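Local structure of protein adenylyltransferase MntA (Shewanella oneidensis MR-1, 6M6U) at residues N7-L12 against S64-D69; I23-S28 against S38-A43; A43-D48 against D74-S79; L82-V87 against K106-Y111. The protein neutralises the toxin HepT by transferring three AMP units in succession from ATP to one of its tyrosines, and binds its own promoter, probably repressing it. The protein carries 2 engineered substitutions. All coordinates share one frame; numbering follows the deposited sequence.

Contact 1: residues N7-L12 against S64-D69; sequences NKIIKL and SALDSD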
loop_
_atom_site.group_PDB
_atom_site.type_symbol
_atom_site.label_atom_id
_atom_site.label_comp_id
_atom_site.label_asym_id
_atom_site.label_seq_id
_atom_site.Cartn_x
_atom_site.Cartn_y
_atom_site.Cartn_z
ATOM N N ASN E 7 22.637 17.525 14.496
ATOM C CA ASN E 7 22.373 18.364 15.659
ATOM C C ASN E 7 20.882 18.588 15.848
ATOM O O ASN E 7 20.407 18.669 16.987
ATOM C CB ASN E 7 23.104 19.699 15.530
ATOM C CG ASN E 7 24.605 19.555 15.688
ATOM O OD1 ASN E 7 25.083 18.770 16.509
ATOM N ND2 ASN E 7 25.359 20.315 14.902
ATOM N N LYS E 8 20.134 18.682 14.748
ATOM C CA LYS E 8 18.687 18.814 14.848
ATOM C C LYS E 8 18.065 17.544 15.414
ATOM O O LYS E 8 17.143 17.610 16.235
ATOM C CB LYS E 8 18.103 19.143 13.473
ATOM C CG LYS E 8 16.728 19.780 13.502
ATOM C CD LYS E 8 16.169 19.946 12.083
ATOM C CE LYS E 8 17.072 20.814 11.217
ATOM N NZ LYS E 8 16.443 21.136 9.903
ATOM N N ILE E 9 18.562 16.379 14.985
ATOM C CA ILE E 9 18.097 15.107 15.529
ATOM C C ILE E 9 18.339 15.053 17.031
ATOM O O ILE E 9 17.455 14.669 17.808
ATOM C CB ILE E 9 18.793 13.934 14.815
ATOM C CG1 ILE E 9 18.261 13.787 13.390
ATOM C CG2 ILE E 9 18.630 12.639 15.621
ATOM C CD1 ILE E 9 18.921 12.683 12.596
ATOM N N ILE E 10 19.541 15.434 17.459
ATOM C CA ILE E 10 19.900 15.339 18.871
ATOM C C ILE E 10 19.015 16.254 19.709
ATOM O O ILE E 10 18.462 15.840 20.737
ATOM C CB ILE E 10 21.395 15.654 19.064
ATOM C CG1 ILE E 10 22.241 14.562 18.405
ATOM C CG2 ILE E 10 21.733 15.798 20.550
ATOM C CD1 ILE E 10 23.694 14.938 18.215
ATOM N N LYS E 11 18.852 17.505 19.275
ATOM C CA LYS E 11 18.072 18.455 20.062
ATOM C C LYS E 11 16.620 18.005 20.192
ATOM O O LYS E 11 16.056 18.009 21.292
ATOM C CB LYS E 11 18.148 19.851 19.447
ATOM C CG LYS E 11 17.221 20.839 20.137
ATOM C CD LYS E 11 17.443 22.272 19.691
ATOM C CE LYS E 11 16.484 23.201 20.424
ATOM N NZ LYS E 11 16.482 22.914 21.894
ATOM N N LEU E 12 16.004 17.609 19.074
ATOM C CA LEU E 12 14.602 17.196 19.098
ATOM C C LEU E 12 14.369 16.037 20.061
ATOM O O LEU E 12 13.401 16.045 20.829
ATOM C CB LEU E 12 14.147 16.808 17.694
ATOM C CG LEU E 12 13.815 17.977 16.774
ATOM C CD1 LEU E 12 13.637 17.478 15.345
ATOM C CD2 LEU E 12 12.551 18.672 17.260
ATOM N N SER E 64 8.989 15.649 9.975
ATOM C CA SER E 64 8.654 16.977 9.475
ATOM C C SER E 64 9.839 17.931 9.583
ATOM O O SER E 64 10.044 18.776 8.705
ATOM C CB SER E 64 7.449 17.521 10.235
ATOM O OG SER E 64 7.178 18.861 9.869
ATOM N N ALA E 65 10.629 17.819 10.651
ATOM C CA ALA E 65 11.780 18.704 10.798
ATOM C C ALA E 65 12.870 18.379 9.788
ATOM O O ALA E 65 13.550 19.287 9.298
ATOM C CB ALA E 65 12.330 18.619 12.220
ATOM N N LEU E 66 13.037 17.101 9.455
ATOM C CA LEU E 66 14.071 16.633 8.545
ATOM C C LEU E 66 13.603 16.524 7.104
ATOM O O LEU E 66 14.427 16.227 6.231
ATOM C CB LEU E 66 14.584 15.261 8.996
ATOM C CG LEU E 66 15.292 15.229 10.344
ATOM C CD1 LEU E 66 15.445 13.790 10.828
ATOM C CD2 LEU E 66 16.643 15.904 10.220
ATOM N N ASP E 67 12.309 16.723 6.845
ATOM C CA ASP E 67 11.734 16.598 5.507
ATOM C C ASP E 67 12.051 15.233 4.892
ATOM O O ASP E 67 12.452 15.119 3.730
ATOM C CB ASP E 67 12.212 17.730 4.598
ATOM C CG ASP E 67 11.424 17.806 3.308
ATOM O OD1 ASP E 67 10.195 17.573 3.350
ATOM O OD2 ASP E 67 12.040 18.078 2.253
ATOM N N SER E 68 11.864 14.184 5.690
ATOM C CA SER E 68 12.143 12.827 5.239
ATOM C C SER E 68 11.455 11.854 6.182
ATOM O O SER E 68 11.192 12.174 7.341
ATOM C CB SER E 68 13.650 12.554 5.188
ATOM O OG SER E 68 13.915 11.195 4.890
ATOM N N ASP E 69 11.166 10.658 5.675
ATOM C CA ASP E 69 10.563 9.637 6.517
ATOM C C ASP E 69 11.538 9.207 7.607
ATOM O O ASP E 69 12.728 8.997 7.359
ATOM C CB ASP E 69 10.129 8.431 5.685
ATOM C CG ASP E 69 8.904 8.720 4.832
ATOM O OD1 ASP E 69 8.165 9.678 5.154
ATOM O OD2 ASP E 69 8.680 7.989 3.841
#

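Contact 2: residues I23-S28 against S38-A43; sequences IYLFGS and SEIEIA. Engineered in segment 38-43: E39 (natural residue Asp), E41 (natural residue Asp).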
loop_
_atom_site.group_PDB
_atom_site.type_symbol
_atom_site.label_atom_id
_atom_site.label_comp_id
_atom_site.label_asym_id
_atom_site.label_seq_id
_atom_site.Cartn_x
_atom_site.Cartn_y
_atom_site.Cartn_z
ATOM N N ILE E 23 21.535 7.897 21.660
ATOM C CA ILE E 23 20.979 8.142 20.330
ATOM C C ILE E 23 21.898 7.487 19.309
ATOM O O ILE E 23 23.113 7.723 19.325
ATOM C CB ILE E 23 20.836 9.645 20.020
ATOM C CG1 ILE E 23 19.889 10.331 21.003
ATOM C CG2 ILE E 23 20.343 9.845 18.597
ATOM C CD1 ILE E 23 19.713 11.806 20.729
ATOM N N TYR E 24 21.323 6.674 18.427
ATOM C CA TYR E 24 22.054 6.076 17.319
ATOM C C TYR E 24 21.358 6.393 16.012
ATOM O O TYR E 24 20.128 6.319 15.915
ATOM C CB TYR E 24 22.163 4.551 17.418
ATOM C CG TYR E 24 22.946 4.048 18.593
ATOM C CD1 TYR E 24 24.332 4.043 18.578
ATOM C CD2 TYR E 24 22.296 3.562 19.715
ATOM C CE1 TYR E 24 25.048 3.577 19.656
ATOM C CE2 TYR E 24 23.000 3.096 20.791
ATOM C CZ TYR E 24 24.375 3.107 20.761
ATOM O OH TYR E 24 25.074 2.638 21.846
ATOM N N LEU E 25 22.160 6.729 15.014
ATOM C CA LEU E 25 21.739 6.665 13.627
ATOM C C LEU E 25 22.186 5.312 13.091
ATOM O O LEU E 25 23.327 4.899 13.327
ATOM C CB LEU E 25 22.364 7.812 12.832
ATOM C CG LEU E 25 21.898 8.105 11.412
ATOM C CD1 LEU E 25 20.470 8.655 11.404
ATOM C CD2 LEU E 25 22.869 9.081 10.762
ATOM N N PHE E 26 21.285 4.597 12.421
ATOM C CA PHE E 26 21.648 3.301 11.861
ATOM C C PHE E 26 20.992 3.160 10.493
ATOM O O PHE E 26 20.379 4.096 9.970
ATOM C CB PHE E 26 21.289 2.152 12.821
ATOM C CG PHE E 26 19.806 1.899 12.976
ATOM C CD1 PHE E 26 19.213 0.797 12.373
ATOM C CD2 PHE E 26 19.013 2.738 13.755
ATOM C CE1 PHE E 26 17.851 0.547 12.516
ATOM C CE2 PHE E 26 17.651 2.496 13.904
ATOM C CZ PHE E 26 17.069 1.395 13.282
ATOM N N GLY E 27 21.150 1.984 9.895
ATOM C CA GLY E 27 20.571 1.768 8.592
ATOM C C GLY E 27 21.311 2.523 7.502
ATOM O O GLY E 27 22.513 2.798 7.585
ATOM N N SER E 28 20.556 2.889 6.471
ATOM C CA SER E 28 21.162 3.419 5.258
ATOM C C SER E 28 21.827 4.771 5.492
ATOM O O SER E 28 22.885 5.038 4.925
ATOM C CB SER E 28 20.106 3.510 4.159
ATOM O OG SER E 28 19.104 4.466 4.466
ATOM N N SER E 38 13.979 6.391 1.188
ATOM C CA SER E 38 14.307 5.548 2.329
ATOM C C SER E 38 14.238 6.332 3.632
ATOM O O SER E 38 14.589 7.515 3.692
ATOM C CB SER E 38 15.699 4.941 2.157
ATOM O OG SER E 38 16.680 5.947 1.967
ATOM N N GLU E 39 13.788 5.654 4.684
ATOM C CA GLU E 39 13.626 6.294 5.977
ATOM C C GLU E 39 14.977 6.602 6.608
ATOM O O GLU E 39 15.978 5.927 6.360
ATOM C CB GLU E 39 12.825 5.406 6.927
ATOM C CG GLU E 39 11.513 4.892 6.375
ATOM C CD GLU E 39 10.708 4.136 7.418
ATOM O OE1 GLU E 39 9.991 4.789 8.209
ATOM O OE2 GLU E 39 10.805 2.888 7.453
ATOM N N ILE E 40 14.994 7.646 7.426
ATOM C CA ILE E 40 16.062 7.841 8.396
ATOM C C ILE E 40 15.730 6.968 9.599
ATOM O O ILE E 40 14.635 7.063 10.164
ATOM C CB ILE E 40 16.191 9.320 8.784
ATOM C CG1 ILE E 40 16.398 10.173 7.526
ATOM C CG2 ILE E 40 17.334 9.523 9.765
ATOM C CD1 ILE E 40 16.175 11.641 7.740
ATOM N N GLU E 41 16.654 6.082 9.963
ATOM C CA GLU E 41 16.441 5.111 11.028
ATOM C C GLU E 41 17.230 5.544 12.254
ATOM O O GLU E 41 18.463 5.643 12.207
ATOM C CB GLU E 41 16.839 3.707 10.572
ATOM C CG GLU E 41 15.871 3.109 9.555
ATOM C CD GLU E 41 16.414 1.880 8.851
ATOM O OE1 GLU E 41 16.392 0.778 9.441
ATOM O OE2 GLU E 41 16.867 2.017 7.695
ATOM N N ILE E 42 16.517 5.810 13.343
ATOM C CA ILE E 42 17.103 6.322 14.574
ATOM C C ILE E 42 16.683 5.422 15.727
ATOM O O ILE E 42 15.515 5.027 15.830
ATOM C CB ILE E 42 16.672 7.781 14.836
ATOM C CG1 ILE E 42 17.041 8.661 13.644
ATOM C CG2 ILE E 42 17.311 8.313 16.123
ATOM C CD1 ILE E 42 16.258 9.951 13.584
ATOM N N ALA E 43 17.636 5.096 16.592
ATOM C CA ALA E 43 17.390 4.281 17.768
ATOM C C ALA E 43 17.749 5.080 19.012
ATOM O O ALA E 43 18.738 5.820 19.024
ATOM C CB ALA E 43 18.199 2.983 17.728
#

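Contact 3: residues A43-D48 against D74-S79; sequences AVLAAD and DLRSAS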
loop_
_atom_site.group_PDB
_atom_site.type_symbol
_atom_site.label_atom_id
_atom_site.label_comp_id
_atom_site.label_asym_id
_atom_site.label_seq_id
_atom_site.Cartn_x
_atom_site.Cartn_y
_atom_site.Cartn_z
ATOM N N ALA E 43 17.636 5.096 16.592
ATOM C CA ALA E 43 17.390 4.281 17.768
ATOM C C ALA E 43 17.749 5.080 19.012
ATOM O O ALA E 43 18.738 5.820 19.024
ATOM C CB ALA E 43 18.199 2.983 17.728
ATOM N N VAL E 44 16.941 4.930 20.054
ATOM C CA VAL E 44 17.157 5.636 21.307
ATOM C C VAL E 44 17.026 4.649 22.454
ATOM O O VAL E 44 16.272 3.672 22.384
ATOM C CB VAL E 44 16.176 6.816 21.498
ATOM C CG1 VAL E 44 16.518 7.947 20.543
ATOM C CG2 VAL E 44 14.744 6.354 21.283
ATOM N N LEU E 45 17.788 4.902 23.507
ATOM C CA LEU E 45 17.614 4.234 24.784
ATOM C C LEU E 45 17.353 5.308 25.823
ATOM O O LEU E 45 18.131 6.260 25.946
ATOM C CB LEU E 45 18.842 3.402 25.166
ATOM C CG LEU E 45 18.709 2.557 26.440
ATOM C CD1 LEU E 45 17.679 1.448 26.251
ATOM C CD2 LEU E 45 20.052 1.975 26.849
ATOM N N ALA E 46 16.248 5.172 26.539
ATOM C CA ALA E 46 15.927 6.016 27.675
ATOM C C ALA E 46 15.816 5.141 28.919
ATOM O O ALA E 46 15.832 3.909 28.841
ATOM C CB ALA E 46 14.629 6.796 27.435
ATOM N N ALA E 47 15.696 5.794 30.079
ATOM C CA ALA E 47 15.566 5.052 31.330
ATOM C C ALA E 47 14.325 4.165 31.323
ATOM O O ALA E 47 14.373 3.015 31.777
ATOM C CB ALA E 47 15.530 6.015 32.517
ATOM N N ASP E 48 13.208 4.677 30.814
ATOM C CA ASP E 48 11.986 3.905 30.660
ATOM C C ASP E 48 11.729 3.605 29.191
ATOM O O ASP E 48 12.230 4.289 28.291
ATOM C CB ASP E 48 10.768 4.645 31.227
ATOM C CG ASP E 48 10.953 5.067 32.662
ATOM O OD1 ASP E 48 10.484 6.172 33.013
ATOM O OD2 ASP E 48 11.561 4.304 33.442
ATOM N N ASP E 74 12.704 2.358 19.737
ATOM C CA ASP E 74 13.005 2.320 21.162
ATOM C C ASP E 74 13.831 1.069 21.433
ATOM O O ASP E 74 13.329 -0.051 21.309
ATOM C CB ASP E 74 11.725 2.332 21.994
ATOM C CG ASP E 74 11.999 2.286 23.498
ATOM O OD1 ASP E 74 13.160 2.495 23.915
ATOM O OD2 ASP E 74 11.046 2.052 24.270
ATOM N N LEU E 75 15.102 1.259 21.797
ATOM C CA LEU E 75 15.987 0.120 22.013
ATOM C C LEU E 75 15.524 -0.754 23.172
ATOM O O LEU E 75 15.842 -1.947 23.213
ATOM C CB LEU E 75 17.415 0.606 22.256
ATOM C CG LEU E 75 18.118 1.150 21.013
ATOM C CD1 LEU E 75 19.426 1.836 21.379
ATOM C CD2 LEU E 75 18.358 0.023 20.032
ATOM N N ARG E 76 14.769 -0.186 24.118
ATOM C CA ARG E 76 14.406 -0.930 25.318
ATOM C C ARG E 76 13.347 -1.993 25.042
ATOM O O ARG E 76 13.234 -2.947 25.816
ATOM C CB ARG E 76 13.930 0.036 26.407
ATOM C CG ARG E 76 13.890 -0.571 27.798
ATOM C CD ARG E 76 13.718 0.493 28.879
ATOM N NE ARG E 76 14.937 1.267 29.096
ATOM C CZ ARG E 76 16.002 0.810 29.755
ATOM N NH1 ARG E 76 15.997 -0.422 30.251
ATOM N NH2 ARG E 76 17.075 1.579 29.913
ATOM N N SER E 77 12.584 -1.861 23.960
ATOM C CA SER E 77 11.624 -2.881 23.569
ATOM C C SER E 77 11.951 -3.517 22.224
ATOM O O SER E 77 11.219 -4.410 21.781
ATOM C CB SER E 77 10.206 -2.297 23.524
ATOM O OG SER E 77 10.065 -1.409 22.431
ATOM N N ALA E 78 13.025 -3.092 21.569
ATOM C CA ALA E 78 13.362 -3.613 20.257
ATOM C C ALA E 78 13.846 -5.059 20.346
ATOM O O ALA E 78 14.329 -5.527 21.385
ATOM C CB ALA E 78 14.433 -2.745 19.601
ATOM N N SER E 79 13.730 -5.761 19.220
ATOM C CA SER E 79 14.157 -7.145 19.132
ATOM C C SER E 79 15.670 -7.254 19.327
ATOM O O SER E 79 16.413 -6.277 19.212
ATOM C CB SER E 79 13.760 -7.735 17.780
ATOM O OG SER E 79 14.742 -7.409 16.813
#

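Contact 4: residues L82-V87 against K106-Y111; sequences LCQQVV and KTISMY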
loop_
_atom_site.group_PDB
_atom_site.type_symbol
_atom_site.label_atom_id
_atom_site.label_comp_id
_atom_site.label_asym_id
_atom_site.label_seq_id
_atom_site.Cartn_x
_atom_site.Cartn_y
_atom_site.Cartn_z
ATOM N N LEU E 82 17.399 -6.549 16.013
ATOM C CA LEU E 82 17.496 -5.123 15.717
ATOM C C LEU E 82 18.523 -4.436 16.610
ATOM O O LEU E 82 19.295 -3.593 16.138
ATOM C CB LEU E 82 16.127 -4.456 15.852
ATOM C CG LEU E 82 16.068 -2.974 15.461
ATOM C CD1 LEU E 82 16.749 -2.726 14.118
ATOM C CD2 LEU E 82 14.616 -2.521 15.403
ATOM N N CYS E 83 18.556 -4.779 17.900
ATOM C CA CYS E 83 19.581 -4.205 18.770
ATOM C C CYS E 83 20.979 -4.545 18.271
ATOM O O CYS E 83 21.889 -3.711 18.339
ATOM C CB CYS E 83 19.387 -4.686 20.208
ATOM S SG CYS E 83 17.995 -3.910 21.059
ATOM N N GLN E 84 21.173 -5.765 17.762
ATOM C CA GLN E 84 22.478 -6.139 17.226
ATOM C C GLN E 84 22.843 -5.289 16.013
ATOM O O GLN E 84 23.998 -4.868 15.865
ATOM C CB GLN E 84 22.487 -7.626 16.868
ATOM C CG GLN E 84 23.725 -8.102 16.114
ATOM C CD GLN E 84 24.904 -8.422 17.028
ATOM O OE1 GLN E 84 24.861 -8.184 18.236
ATOM N NE2 GLN E 84 25.960 -8.981 16.449
ATOM N N GLN E 85 21.874 -5.022 15.133
ATOM C CA GLN E 85 22.159 -4.194 13.962
ATOM C C GLN E 85 22.587 -2.791 14.378
ATOM O O GLN E 85 23.575 -2.251 13.862
ATOM C CB GLN E 85 20.943 -4.131 13.037
ATOM C CG GLN E 85 21.211 -3.303 11.777
ATOM C CD GLN E 85 19.967 -3.048 10.931
ATOM O OE1 GLN E 85 18.915 -3.658 11.131
ATOM N NE2 GLN E 85 20.090 -2.136 9.977
ATOM N N VAL E 86 21.852 -2.184 15.316
ATOM C CA VAL E 86 22.236 -0.876 15.847
ATOM C C VAL E 86 23.652 -0.925 16.408
ATOM O O VAL E 86 24.476 -0.049 16.135
ATOM C CB VAL E 86 21.230 -0.414 16.917
ATOM C CG1 VAL E 86 21.731 0.845 17.614
ATOM C CG2 VAL E 86 19.866 -0.177 16.286
ATOM N N VAL E 87 23.952 -1.963 17.197
ATOM C CA VAL E 87 25.276 -2.097 17.802
ATOM C C VAL E 87 26.342 -2.292 16.730
ATOM O O VAL E 87 27.479 -1.818 16.866
ATOM C CB VAL E 87 25.277 -3.260 18.817
ATOM C CG1 VAL E 87 26.691 -3.704 19.127
ATOM C CG2 VAL E 87 24.559 -2.856 20.092
ATOM N N LYS E 106 25.609 -6.155 26.510
ATOM C CA LYS E 106 24.349 -6.863 26.720
ATOM C C LYS E 106 23.765 -7.358 25.400
ATOM O O LYS E 106 23.297 -8.499 25.310
ATOM C CB LYS E 106 23.353 -5.952 27.441
ATOM C CG LYS E 106 21.942 -6.520 27.531
ATOM C CD LYS E 106 20.972 -5.511 28.125
ATOM C CE LYS E 106 19.526 -5.891 27.827
ATOM N NZ LYS E 106 18.756 -6.238 29.057
ATOM N N THR E 107 23.799 -6.518 24.358
ATOM C CA THR E 107 23.192 -6.884 23.082
ATOM C C THR E 107 23.927 -8.051 22.428
ATOM O O THR E 107 23.311 -9.052 22.047
ATOM C CB THR E 107 23.181 -5.679 22.137
ATOM O OG1 THR E 107 22.348 -4.641 22.674
ATOM C CG2 THR E 107 22.658 -6.096 20.773
ATOM N N ILE E 108 25.246 -7.935 22.284
ATOM C CA ILE E 108 26.012 -8.953 21.570
ATOM C C ILE E 108 25.921 -10.299 22.281
ATOM O O ILE E 108 25.849 -11.354 21.639
ATOM C CB ILE E 108 27.468 -8.488 21.405
ATOM C CG1 ILE E 108 27.504 -7.164 20.632
ATOM C CG2 ILE E 108 28.294 -9.562 20.707
ATOM C CD1 ILE E 108 28.875 -6.537 20.553
ATOM N N SER E 109 25.914 -10.284 23.616
ATOM C CA SER E 109 25.740 -11.524 24.369
ATOM C C SER E 109 24.381 -12.156 24.085
ATOM O O SER E 109 24.294 -13.344 23.754
ATOM C CB SER E 109 25.906 -11.252 25.861
ATOM O OG SER E 109 25.676 -12.430 26.608
ATOM N N MET E 110 23.305 -11.374 24.221
ATOM C CA MET E 110 21.969 -11.877 23.904
ATOM C C MET E 110 21.884 -12.359 22.461
ATOM O O MET E 110 21.202 -13.350 22.169
ATOM C CB MET E 110 20.918 -10.795 24.157
ATOM C CG MET E 110 20.727 -10.448 25.622
ATOM S SD MET E 110 19.430 -9.232 25.897
ATOM C CE MET E 110 17.959 -10.188 25.522
ATOM N N TYR E 111 22.561 -11.668 21.542
ATOM C CA TYR E 111 22.498 -12.078 20.145
ATOM C C TYR E 111 23.244 -13.387 19.925
ATOM O O TYR E 111 22.796 -14.244 19.152
ATOM C CB TYR E 111 23.050 -10.978 19.235
ATOM C CG TYR E 111 22.899 -11.305 17.769
ATOM C CD1 TYR E 111 23.939 -11.886 17.056
ATOM C CD2 TYR E 111 21.702 -11.058 17.103
ATOM C CE1 TYR E 111 23.806 -12.194 15.718
ATOM C CE2 TYR E 111 21.555 -11.360 15.760
ATOM C CZ TYR E 111 22.614 -11.931 15.074
ATOM O OH TYR E 111 22.481 -12.248 13.744
#

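Contact 1: residues N7-L12 against S64-D69
I9 and L66 form the inner apolar part of this contact between helix 6-16 and the C-terminal end of helix 52-66; of the two, I9 is the buried one. The two side chains cross at about a right angle, and CG1 of I9 meets CD1 of L66 at 3.8 Å. With CG1 set beside the backbone N (chi1 -72°), the long branch of I9 is carried across to the leucine methyls. L12, one turn further along its helix, reaches A65: its CD1 lies 3.6 Å from A65 CB. A65 CB also has K8 CD beside it, at 4.1 Å.

The one polar link is weak. NZ of K8 approaches the backbone O of A65 at 3.5 Å, brought there by a bend at chi3 (-59°) in a chain that is otherwise extended.

D67, with positive phi, turns the chain off the helix toward strand 70-74; D69, just before that strand, already bonds through its backbone to I40. I9 and L66 also rest on I42 and I40 of strand 40-46 in the nucleotidyltransferase fold. The chemistry is therefore mainly aliphatic packing of two helices on each other and the sheet, with a lysine adding a weak bond.

Contact 2: residues I23-S28 against S38-A43
F26 and E41 pack closely between these antiparallel strands. CB of E41 sits over one face of the phenyl ring, 3.6 Å from its centroid and 15° off the normal, a CH-pi contact. The ring is folded back across the neighbouring strand by a chi1 of 70°, which places CG between the backbone N and carbonyl carbon and brings CE2 to 3.9 Å from A43 CB. Two hydrogen bonds join Y24 and A43, N to O each way, at 2.8 Å from Y24 N and 2.9 Å from A43 N; F26 N adds a nearly straight bond to E41 O (176°). On the other side of the sheet, CD1 of L25 packs 3.6 Å from CG2 of I40 and also touches I42.

These strands carry both ends of the GSX(10)DXD motif of the nucleotidyltransferase fold: G27 and S28 follow the first strand, while positions 39 and 41, aspartates in the natural protein, bind magnesium there, with D71 a further ligand of one of the two ions. Both positions are engineered to Glu here.

Toward this motif the pairing opens out. E41 OE2 comes no nearer to G27 than 3.8 Å, at G27 CA, while E41 OE1 stays by the F26 ring. S28 OG and S38 OG stand 3.8 Å apart without a hydrogen bond; S38 OG bonds instead to H35 O, and S38 is poorly ordered.

Contact 3: residues A43-D48 against D74-S79
V44 and D74 pair as a parallel bridge, CA atoms 5.3 Å apart, where strand 70-74 runs out beside strand 40-46. One of its hydrogen bonds goes from L75 N to V44 O, 2.7 Å long and close to straight (168°); V44 also bonds through its backbone to V73. Beyond the bridge segment 74-79 leaves the sheet. D74 OD1 accepts from R76 N at 3.1 Å, met from above the carboxylate plane; this Asx turn bends the backbone away, while D74 OD2 takes the N-H of L50.

L75 lies across the strand it has just bonded: its CD2 touches A43 CB at 3.8 Å, and its CB packs against CD1 of L45. The leucine also meets Y24, and C83 and V86 of helix 80-89. The segment thus forms the connection from the edge strand of the nucleotidyltransferase sheet to that helix, whose N-cap is S79, with its hydroxyl bonded to L82 N.

R76 reaches back along the end of the neighbouring strand. A bend at chi3 (-74°) turns the guanidinium so that NE and NH2 both grip A46 O, at 2.8 and 2.9 Å, with the carbonyl oxygen in the guanidinium plane. A47 O lies over one face of the group, too poorly angled to bond NE, and L45 CD1 covers the opposite face, 3.7 Å from NH2. The D48 carboxylate does not contact the arginine and pairs with K19 instead.

Contact 4: residues L82-V87 against K106-Y111
This is a buried helix-helix contact, without a hydrogen bond across it, in which the long C-terminal helix 97-125 packs on helix 80-89. The axes of the two short segments approach to 9.0 Å and cross at -131°. The backbones come nearest at Q84 and T107, where the small threonine side chain allows close approach: its CG2 lies 3.4 Å from Q84 N and 3.6 Å from C83 CB. The first torsion of T107 directs this methyl at the opposing helix while keeping OG1 beside its own backbone N, where it bonds to F103 O.

Q84 lies flat on Y111. Its CG stands over the centre of the ring, 3.7 Å from the centroid, in a CH-pi contact, and a bend at chi2 (83°) lays the amide nearly parallel to the ring, the planes 5° apart. OE1 then points back toward the helix, 3.5 Å from Y111 CB and also close to I108 CA. The phenol oxygen lies beyond the glutamine and hydrogen-bonds to D3 of a HepT toxin chain.

V87 closes the other end of the contact. Its CG2 slides past T107 CB, and its CG1 meets I108 CD1 at 3.9 Å.

Another toxin chain packs on Q84, I108 and Y111, so the joint is part of the toxin interface. Deletions in helix 97-125 strongly reduce antitoxin function, consistent with a C-terminal helix that packs on the nucleotidyltransferase fold and offers a surface to the toxin.

Overall arrangement
Along the chain, contact 2 falls between the two segments of contact 1, contact 3 shares A43 with contact 2 and its segments alternate with those of contact 1, and contact 4 comes last. Contacts 2 and 3, with centres about 13 Å apart, both use strand 40-46 of the mixed sheet. Contact 1 lies on one side, where L66 and D69 touch I40. Contact 4 lies on the other, its V86 packed on Y24, A43 and L75. The centres of contacts 1 and 4 are about 25 Å apart. The sheet on or beside whose strands the magnesium-binding positions lie is thereby flanked by helices 6-16 and 52-66 and by helix 80-89, which links it to the toxin-binding helix 97-125.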